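Local coordinates for protein putative cytochrome P450 120 (PDB 2VE3) that binds heme and retinoic acid and probably works as a cytochrome P450 monooxygenase, inserting an oxygen atom from molecular oxygen into its substrate, at residues D275-L287 against L298-E310. Numbering follows the deposited sequence.
Sequences DIRERVRQEQNKL and LKKMPYLDQVLQE
The guanidinium of Arg279 lies over one face of the Tyr303 ring, its plane tilted 34° from that of the ring and Arg279 NH1 3.3 Å from Tyr303 CE1. Ile276 O and Val280 CG2 meet the edge of the ring, the carbonyl oxygen in its plane. With CG anti to the backbone N (chi1 -179°), Tyr303 reaches across as a knob into the hole formed by Ile276, Arg279, Val280 and Glu283. Tyrosine suits this place because its flat ring fills the gap between the helices while Tyr303 OH reaches the methyl Ile276 CG2 (3.4 Å), with Arg279 NH1 also close. A salt bridge from NH1 to Glu365 holds the arginine's charged end.

Glu283 extends straight toward the start of helix 302-310, where backbone N-H groups lack acceptors in a preceding turn. Through its syn lone pair, Glu283 OE2 accepts from Tyr303 N (2.7 Å). Glu283 OE1 accepts from Leu304 N (3.1 Å), met on the syn side but tilted out of the carboxylate plane. The helix end probably stabilises the negative charge. Proline suits the first turn, having no N-H to offer.

Branched side chains close the inner side: Val307 CG2 is 3.7 Å from Ile276 CG2, and Val280 CG1 is 4.1 Å from Leu304 CD1. Farther along, Leu287 packs on the Met301 methyl and the aliphatic part of Lys300.

These are helices J and K of the P450 fold, roughly antiparallel, their directions 149° apart. Helix K carries the family's ExxR motif, Glu310 salt-bridged to Arg313, though this contact lies away from the heme site. Helix 394-411, the L helix, touches Val280, Met301 and Leu304, while Leu270 of helix 241-272 meets Ile276 and Val307.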
ATOM      1  N   ASP A 275     -10.100  24.600  -0.560  1.00 18.67           N
ATOM      2  CA  ASP A 275      -9.677  25.454   0.532  1.00 19.09           C
ATOM      3  C   ASP A 275      -8.458  24.839   1.180  1.00 18.76           C
ATOM      4  O   ASP A 275      -7.532  25.544   1.544  1.00 18.78           O
ATOM      5  CB  ASP A 275     -10.812  25.623   1.558  1.00 18.78           C
ATOM      6  CG  ASP A 275     -11.346  24.282   2.096  1.00 20.25           C
ATOM      7  OD1 ASP A 275     -11.433  23.285   1.332  1.00 20.55           O
ATOM      8  OD2 ASP A 275     -11.701  24.234   3.294  1.00 20.24           O
ATOM      9  N   ILE A 276      -8.480  23.517   1.333  1.00 18.87           N
ATOM     10  CA  ILE A 276      -7.338  22.769   1.852  1.00 18.92           C
ATOM     11  C   ILE A 276      -6.178  22.846   0.859  1.00 19.23           C
ATOM     12  O   ILE A 276      -5.025  23.045   1.250  1.00 19.25           O
ATOM     13  CB  ILE A 276      -7.725  21.289   2.206  1.00 18.78           C
ATOM     14  CG1 ILE A 276      -8.876  21.292   3.213  1.00 18.32           C
ATOM     15  CG2 ILE A 276      -6.514  20.540   2.763  1.00 17.82           C
ATOM     16  CD1 ILE A 276      -9.344  19.941   3.683  1.00 19.75           C
ATOM     17  N   ARG A 277      -6.507  22.736  -0.425  1.00 19.22           N
ATOM     18  CA  ARG A 277      -5.548  22.878  -1.516  1.00 19.65           C
ATOM     19  C   ARG A 277      -4.792  24.216  -1.453  1.00 20.12           C
ATOM     20  O   ARG A 277      -3.568  24.256  -1.638  1.00 19.84           O
ATOM     21  CB  ARG A 277      -6.295  22.732  -2.849  1.00 19.44           C
ATOM     22  CG  ARG A 277      -5.431  22.688  -4.108  1.00 19.69           C
ATOM     23  CD  ARG A 277      -6.240  22.047  -5.213  1.00 21.60           C
ATOM     24  NE  ARG A 277      -6.895  22.993  -6.112  1.00 26.47           N
ATOM     25  CZ  ARG A 277      -8.077  22.794  -6.694  1.00 25.17           C
ATOM     26  NH1 ARG A 277      -8.782  21.706  -6.439  1.00 25.07           N
ATOM     27  NH2 ARG A 277      -8.580  23.711  -7.503  1.00 28.39           N
ATOM     28  N   GLU A 278      -5.524  25.299  -1.190  1.00 20.47           N
ATOM     29  CA  GLU A 278      -4.932  26.634  -1.084  1.00 21.38           C
ATOM     30  C   GLU A 278      -4.015  26.804   0.130  1.00 21.22           C
ATOM     31  O   GLU A 278      -3.007  27.487   0.045  1.00 20.74           O
ATOM     32  CB  GLU A 278      -6.022  27.703  -1.027  1.00 21.68           C
ATOM     33  CG  GLU A 278      -6.697  27.989  -2.344  1.00 25.94           C
ATOM     34  CD  GLU A 278      -5.831  28.798  -3.299  1.00 31.52           C
ATOM     35  OE1 GLU A 278      -4.782  29.346  -2.868  1.00 34.25           O
ATOM     36  OE2 GLU A 278      -6.209  28.878  -4.489  1.00 33.11           O
ATOM     37  N   ARG A 279      -4.389  26.217   1.265  1.00 22.07           N
ATOM     38  CA  ARG A 279      -3.566  26.277   2.466  1.00 23.28           C
ATOM     39  C   ARG A 279      -2.229  25.569   2.274  1.00 23.70           C
ATOM     40  O   ARG A 279      -1.215  26.002   2.826  1.00 24.11           O
ATOM     41  CB  ARG A 279      -4.293  25.691   3.673  1.00 23.44           C
ATOM     42  CG  ARG A 279      -5.572  26.430   4.090  1.00 23.61           C
ATOM     43  CD  ARG A 279      -6.036  25.984   5.475  1.00 23.15           C
ATOM     44  NE  ARG A 279      -4.966  26.116   6.469  1.00 24.18           N
ATOM     45  CZ  ARG A 279      -4.936  25.506   7.653  1.00 24.63           C
ATOM     46  NH1 ARG A 279      -5.922  24.686   8.016  1.00 21.42           N
ATOM     47  NH2 ARG A 279      -3.906  25.716   8.480  1.00 24.89           N
ATOM     48  N   VAL A 280      -2.237  24.478   1.510  1.00 24.17           N
ATOM     49  CA  VAL A 280      -1.005  23.780   1.109  1.00 25.05           C
ATOM     50  C   VAL A 280      -0.140  24.716   0.258  1.00 25.64           C
ATOM     51  O   VAL A 280       1.079  24.805   0.448  1.00 25.65           O
ATOM     52  CB  VAL A 280      -1.300  22.454   0.330  1.00 24.68           C
ATOM     53  CG1 VAL A 280      -0.020  21.857  -0.261  1.00 24.65           C
ATOM     54  CG2 VAL A 280      -1.975  21.441   1.220  1.00 24.32           C
ATOM     55  N   ARG A 281      -0.794  25.410  -0.672  1.00 26.37           N
ATOM     56  CA  ARG A 281      -0.138  26.323  -1.586  1.00 27.43           C
ATOM     57  C   ARG A 281       0.448  27.520  -0.839  1.00 28.32           C
ATOM     58  O   ARG A 281       1.540  27.964  -1.149  1.00 27.82           O
ATOM     59  CB  ARG A 281      -1.109  26.782  -2.678  1.00 27.18           C
ATOM     60  CG  ARG A 281      -0.435  27.512  -3.851  1.00 27.27           C
ATOM     61  CD  ARG A 281      -1.385  27.707  -5.045  1.00 27.42           C
ATOM     62  NE  ARG A 281      -1.623  26.459  -5.782  1.00 25.73           N
ATOM     63  CZ  ARG A 281      -2.825  25.967  -6.092  1.00 25.44           C
ATOM     64  NH1 ARG A 281      -3.946  26.603  -5.755  1.00 23.49           N
ATOM     65  NH2 ARG A 281      -2.906  24.834  -6.771  1.00 25.05           N
ATOM     66  N   GLN A 282      -0.303  28.029   0.135  1.00 30.08           N
ATOM     67  CA  GLN A 282       0.121  29.139   0.980  1.00 32.03           C
ATOM     68  C   GLN A 282       1.373  28.743   1.763  1.00 32.70           C
ATOM     69  O   GLN A 282       2.259  29.570   2.002  1.00 33.11           O
ATOM     70  CB  GLN A 282      -1.018  29.544   1.929  1.00 31.73           C
ATOM     71  CG  GLN A 282      -0.656  30.663   2.921  1.00 33.41           C
ATOM     72  CD  GLN A 282      -1.742  30.966   3.968  1.00 33.73           C
ATOM     73  OE1 GLN A 282      -2.043  32.137   4.244  1.00 35.27           O
ATOM     74  NE2 GLN A 282      -2.318  29.915   4.563  1.00 36.58           N
ATOM     75  N   GLU A 283       1.439  27.468   2.150  1.00 33.71           N
ATOM     76  CA  GLU A 283       2.578  26.933   2.876  1.00 34.04           C
ATOM     77  C   GLU A 283       3.826  26.900   2.006  1.00 35.27           C
ATOM     78  O   GLU A 283       4.898  27.312   2.450  1.00 35.07           O
ATOM     79  CB  GLU A 283       2.268  25.539   3.432  1.00 34.04           C
ATOM     80  CG  GLU A 283       3.425  24.895   4.167  1.00 32.77           C
ATOM     81  CD  GLU A 283       3.073  23.541   4.740  1.00 32.86           C
ATOM     82  OE1 GLU A 283       2.769  22.600   3.957  1.00 30.63           O
ATOM     83  OE2 GLU A 283       3.106  23.430   5.979  1.00 27.76           O
ATOM     84  N   GLN A 284       3.684  26.420   0.771  1.00 36.88           N
ATOM     85  CA  GLN A 284       4.830  26.309  -0.142  1.00 38.50           C
ATOM     86  C   GLN A 284       5.235  27.662  -0.732  1.00 40.09           C
ATOM     87  O   GLN A 284       6.235  27.750  -1.459  1.00 40.82           O
ATOM     88  CB  GLN A 284       4.586  25.270  -1.248  1.00 38.25           C
ATOM     89  CG  GLN A 284       3.261  25.414  -1.951  1.00 37.85           C
ATOM     90  CD  GLN A 284       3.069  24.463  -3.114  1.00 37.57           C
ATOM     91  OE1 GLN A 284       3.191  23.242  -2.991  1.00 36.03           O
ATOM     92  NE2 GLN A 284       2.749  25.026  -4.253  1.00 37.40           N
ATOM     93  N   ASN A 285       4.461  28.703  -0.415  1.00 41.49           N
ATOM     94  CA  ASN A 285       4.734  30.068  -0.873  1.00 43.05           C
ATOM     95  C   ASN A 285       5.538  30.858   0.149  1.00 44.15           C
ATOM     96  O   ASN A 285       6.329  31.732  -0.218  1.00 44.47           O
ATOM     97  CB  ASN A 285       3.437  30.818  -1.207  1.00 42.65           C
ATOM     98  CG  ASN A 285       2.835  30.403  -2.548  1.00 42.87           C
ATOM     99  OD1 ASN A 285       1.762  30.877  -2.917  1.00 43.59           O
ATOM    100  ND2 ASN A 285       3.510  29.522  -3.273  1.00 42.40           N
ATOM    101  N   LYS A 286       5.318  30.555   1.426  1.00 45.50           N
ATOM    102  CA  LYS A 286       6.119  31.113   2.514  1.00 47.08           C
ATOM    103  C   LYS A 286       7.532  30.511   2.526  1.00 47.90           C
ATOM    104  O   LYS A 286       8.365  30.860   3.372  1.00 48.28           O
ATOM    105  CB  LYS A 286       5.426  30.894   3.864  1.00 46.94           C
ATOM    106  CG  LYS A 286       4.119  31.666   4.032  1.00 47.59           C
ATOM    107  CD  LYS A 286       3.609  31.600   5.475  1.00 47.71           C
ATOM    108  CE  LYS A 286       2.082  31.656   5.543  1.00 49.24           C
ATOM    109  NZ  LYS A 286       1.483  32.812   4.795  1.00 50.28           N
ATOM    110  N   LEU A 287       7.787  29.591   1.597  1.00 48.66           N
ATOM    111  CA  LEU A 287       9.123  29.055   1.372  1.00 49.45           C
ATOM    112  C   LEU A 287       9.684  29.754   0.152  1.00 50.15           C
ATOM    113  O   LEU A 287       9.580  30.977   0.027  1.00 50.51           O
ATOM    114  CB  LEU A 287       9.076  27.538   1.125  1.00 49.47           C
ATOM    115  CG  LEU A 287       8.535  26.590   2.199  1.00 49.11           C
ATOM    116  CD1 LEU A 287       8.486  25.169   1.657  1.00 49.00           C
ATOM    117  CD2 LEU A 287       9.371  26.651   3.469  1.00 48.78           C
ATOM    118  N   LEU A 298      11.165  19.751   1.406  1.00 32.40           N
ATOM    119  CA  LEU A 298       9.989  18.929   1.713  1.00 31.39           C
ATOM    120  C   LEU A 298       9.808  18.655   3.211  1.00 30.69           C
ATOM    121  O   LEU A 298       8.713  18.303   3.656  1.00 30.09           O
ATOM    122  CB  LEU A 298      10.068  17.598   0.960  1.00 31.09           C
ATOM    123  CG  LEU A 298      10.123  17.609  -0.570  1.00 31.13           C
ATOM    124  CD1 LEU A 298      10.559  16.247  -1.092  1.00 30.09           C
ATOM    125  CD2 LEU A 298       8.793  18.036  -1.194  1.00 30.75           C
ATOM    126  N   LYS A 299      10.891  18.800   3.980  1.00 30.30           N
ATOM    127  CA  LYS A 299      10.829  18.671   5.446  1.00 29.59           C
ATOM    128  C   LYS A 299      10.336  19.944   6.132  1.00 29.09           C
ATOM    129  O   LYS A 299      10.228  19.992   7.357  1.00 29.05           O
ATOM    130  CB  LYS A 299      12.190  18.265   6.016  1.00 29.50           C
ATOM    131  CG  LYS A 299      12.491  16.788   5.909  1.00 29.24           C
ATOM    132  CD  LYS A 299      13.984  16.553   5.972  1.00 29.63           C
ATOM    133  CE  LYS A 299      14.339  15.073   5.869  1.00 31.55           C
ATOM    134  NZ  LYS A 299      13.987  14.505   4.546  1.00 32.65           N
ATOM    135  N   LYS A 300      10.046  20.969   5.336  1.00 28.72           N
ATOM    136  CA  LYS A 300       9.470  22.222   5.827  1.00 28.33           C
ATOM    137  C   LYS A 300       7.974  22.333   5.485  1.00 27.38           C
ATOM    138  O   LYS A 300       7.454  23.427   5.222  1.00 27.39           O
ATOM    139  CB  LYS A 300      10.227  23.420   5.237  1.00 28.69           C
ATOM    140  CG  LYS A 300      11.688  23.561   5.669  1.00 30.29           C
ATOM    141  CD  LYS A 300      12.118  25.025   5.559  1.00 33.55           C
ATOM    142  CE  LYS A 300      13.611  25.228   5.826  1.00 34.62           C
ATOM    143  NZ  LYS A 300      14.427  25.076   4.576  1.00 34.95           N
ATOM    144  N   MET A 301       7.274  21.207   5.494  1.00 25.94           N
ATOM    145  CA  MET A 301       5.865  21.206   5.104  1.00 24.38           C
ATOM    146  C   MET A 301       4.981  20.529   6.148  1.00 23.51           C
ATOM    147  O   MET A 301       4.397  19.481   5.861  1.00 24.24           O
ATOM    148  CB  MET A 301       5.692  20.534   3.728  1.00 24.48           C
ATOM    149  CG  MET A 301       6.294  21.307   2.566  1.00 22.64           C
ATOM    150  SD  MET A 301       6.558  20.301   1.077  1.00 23.80           S
ATOM    151  CE  MET A 301       7.361  21.523   0.047  1.00 22.58           C
ATOM    152  N   PRO A 302       4.885  21.114   7.363  1.00 22.52           N
ATOM    153  CA  PRO A 302       4.060  20.561   8.442  1.00 22.05           C
ATOM    154  C   PRO A 302       2.555  20.462   8.134  1.00 21.79           C
ATOM    155  O   PRO A 302       1.908  19.506   8.571  1.00 21.22           O
ATOM    156  CB  PRO A 302       4.286  21.550   9.603  1.00 22.17           C
ATOM    157  CG  PRO A 302       4.709  22.822   8.947  1.00 21.73           C
ATOM    158  CD  PRO A 302       5.578  22.339   7.809  1.00 22.66           C
ATOM    159  N   TYR A 303       1.991  21.446   7.437  1.00 20.54           N
ATOM    160  CA  TYR A 303       0.577  21.372   7.105  1.00 20.78           C
ATOM    161  C   TYR A 303       0.296  20.295   6.044  1.00 20.88           C
ATOM    162  O   TYR A 303      -0.684  19.575   6.154  1.00 20.97           O
ATOM    163  CB  TYR A 303       0.021  22.725   6.647  1.00 20.73           C
ATOM    164  CG  TYR A 303      -1.447  22.633   6.326  1.00 20.64           C
ATOM    165  CD1 TYR A 303      -2.386  22.493   7.341  1.00 17.62           C
ATOM    166  CD2 TYR A 303      -1.894  22.637   4.994  1.00 19.55           C
ATOM    167  CE1 TYR A 303      -3.728  22.391   7.056  1.00 18.80           C
ATOM    168  CE2 TYR A 303      -3.243  22.514   4.697  1.00 19.83           C
ATOM    169  CZ  TYR A 303      -4.147  22.401   5.730  1.00 19.72           C
ATOM    170  OH  TYR A 303      -5.472  22.297   5.451  1.00 21.36           O
ATOM    171  N   LEU A 304       1.154  20.192   5.024  1.00 20.83           N
ATOM    172  CA  LEU A 304       1.020  19.136   4.016  1.00 20.25           C
ATOM    173  C   LEU A 304       1.135  17.769   4.693  1.00 19.99           C
ATOM    174  O   LEU A 304       0.357  16.854   4.392  1.00 18.93           O
ATOM    175  CB  LEU A 304       2.051  19.288   2.888  1.00 20.21           C
ATOM    176  CG  LEU A 304       2.089  18.204   1.804  1.00 19.94           C
ATOM    177  CD1 LEU A 304       0.740  18.071   1.077  1.00 18.74           C
ATOM    178  CD2 LEU A 304       3.191  18.441   0.795  1.00 20.58           C
ATOM    179  N   ASP A 305       2.085  17.648   5.623  1.00 19.75           N
ATOM    180  CA  ASP A 305       2.177  16.473   6.485  1.00 19.72           C
ATOM    181  C   ASP A 305       0.818  16.039   7.046  1.00 19.82           C
ATOM    182  O   ASP A 305       0.482  14.851   6.988  1.00 19.59           O
ATOM    183  CB  ASP A 305       3.141  16.714   7.648  1.00 20.14           C
ATOM    184  CG  ASP A 305       4.599  16.549   7.263  1.00 21.00           C
ATOM    185  OD1 ASP A 305       4.922  16.192   6.106  1.00 22.59           O
ATOM    186  OD2 ASP A 305       5.441  16.797   8.145  1.00 24.28           O
ATOM    187  N   GLN A 306       0.062  16.995   7.607  1.00 19.29           N
ATOM    188  CA  GLN A 306      -1.287  16.732   8.148  1.00 19.25           C
ATOM    189  C   GLN A 306      -2.300  16.231   7.109  1.00 18.19           C
ATOM    190  O   GLN A 306      -3.080  15.321   7.375  1.00 17.44           O
ATOM    191  CB  GLN A 306      -1.858  17.994   8.772  1.00 19.63           C
ATOM    192  CG  GLN A 306      -1.249  18.374  10.118  1.00 21.53           C
ATOM    193  CD  GLN A 306      -1.950  19.583  10.714  1.00 24.12           C
ATOM    194  OE1 GLN A 306      -3.190  19.675  10.714  1.00 23.33           O
ATOM    195  NE2 GLN A 306      -1.158  20.524  11.215  1.00 25.74           N
ATOM    196  N   VAL A 307      -2.315  16.881   5.952  1.00 18.21           N
ATOM    197  CA  VAL A 307      -3.221  16.517   4.847  1.00 17.89           C
ATOM    198  C   VAL A 307      -2.961  15.062   4.425  1.00 18.16           C
ATOM    199  O   VAL A 307      -3.897  14.277   4.179  1.00 18.61           O
ATOM    200  CB  VAL A 307      -3.022  17.497   3.672  1.00 17.48           C
ATOM    201  CG1 VAL A 307      -3.774  17.044   2.425  1.00 17.30           C
ATOM    202  CG2 VAL A 307      -3.439  18.894   4.084  1.00 16.47           C
ATOM    203  N   LEU A 308      -1.686  14.696   4.366  1.00 17.90           N
ATOM    204  CA  LEU A 308      -1.311  13.379   3.877  1.00 17.98           C
ATOM    205  C   LEU A 308      -1.630  12.279   4.898  1.00 17.63           C
ATOM    206  O   LEU A 308      -2.118  11.220   4.510  1.00 17.84           O
ATOM    207  CB  LEU A 308       0.140  13.369   3.372  1.00 17.80           C
ATOM    208  CG  LEU A 308       0.443  14.271   2.172  1.00 17.92           C
ATOM    209  CD1 LEU A 308       1.946  14.289   1.862  1.00 19.69           C
ATOM    210  CD2 LEU A 308      -0.353  13.874   0.918  1.00 18.13           C
ATOM    211  N   GLN A 309      -1.447  12.564   6.193  1.00 16.84           N
ATOM    212  CA  GLN A 309      -1.978  11.698   7.257  1.00 16.56           C
ATOM    213  C   GLN A 309      -3.492  11.456   7.111  1.00 15.86           C
ATOM    214  O   GLN A 309      -3.978  10.339   7.325  1.00 14.20           O
ATOM    215  CB  GLN A 309      -1.712  12.292   8.661  1.00 17.41           C
ATOM    216  CG  GLN A 309      -0.219  12.328   9.142  1.00 18.31           C
ATOM    217  CD  GLN A 309       0.323  10.963   9.521  1.00 20.04           C
ATOM    218  OE1 GLN A 309       0.574  10.111   8.659  1.00 24.33           O
ATOM    219  NE2 GLN A 309       0.523  10.749  10.812  1.00 19.85           N
ATOM    220  N   GLU A 310      -4.224  12.514   6.758  1.00 15.00           N
ATOM    221  CA  GLU A 310      -5.678  12.454   6.666  1.00 15.88           C
ATOM    222  C   GLU A 310      -6.210  11.804   5.369  1.00 15.11           C
ATOM    223  O   GLU A 310      -7.256  11.140   5.394  1.00 15.43           O
ATOM    224  CB  GLU A 310      -6.296  13.845   6.924  1.00 15.64           C
ATOM    225  CG  GLU A 310      -7.813  13.963   6.729  1.00 16.90           C
ATOM    226  CD  GLU A 310      -8.645  13.125   7.686  1.00 18.46           C
ATOM    227  OE1 GLU A 310      -8.100  12.252   8.398  1.00 22.28           O
ATOM    228  OE2 GLU A 310      -9.874  13.346   7.729  1.00 15.36           O
TER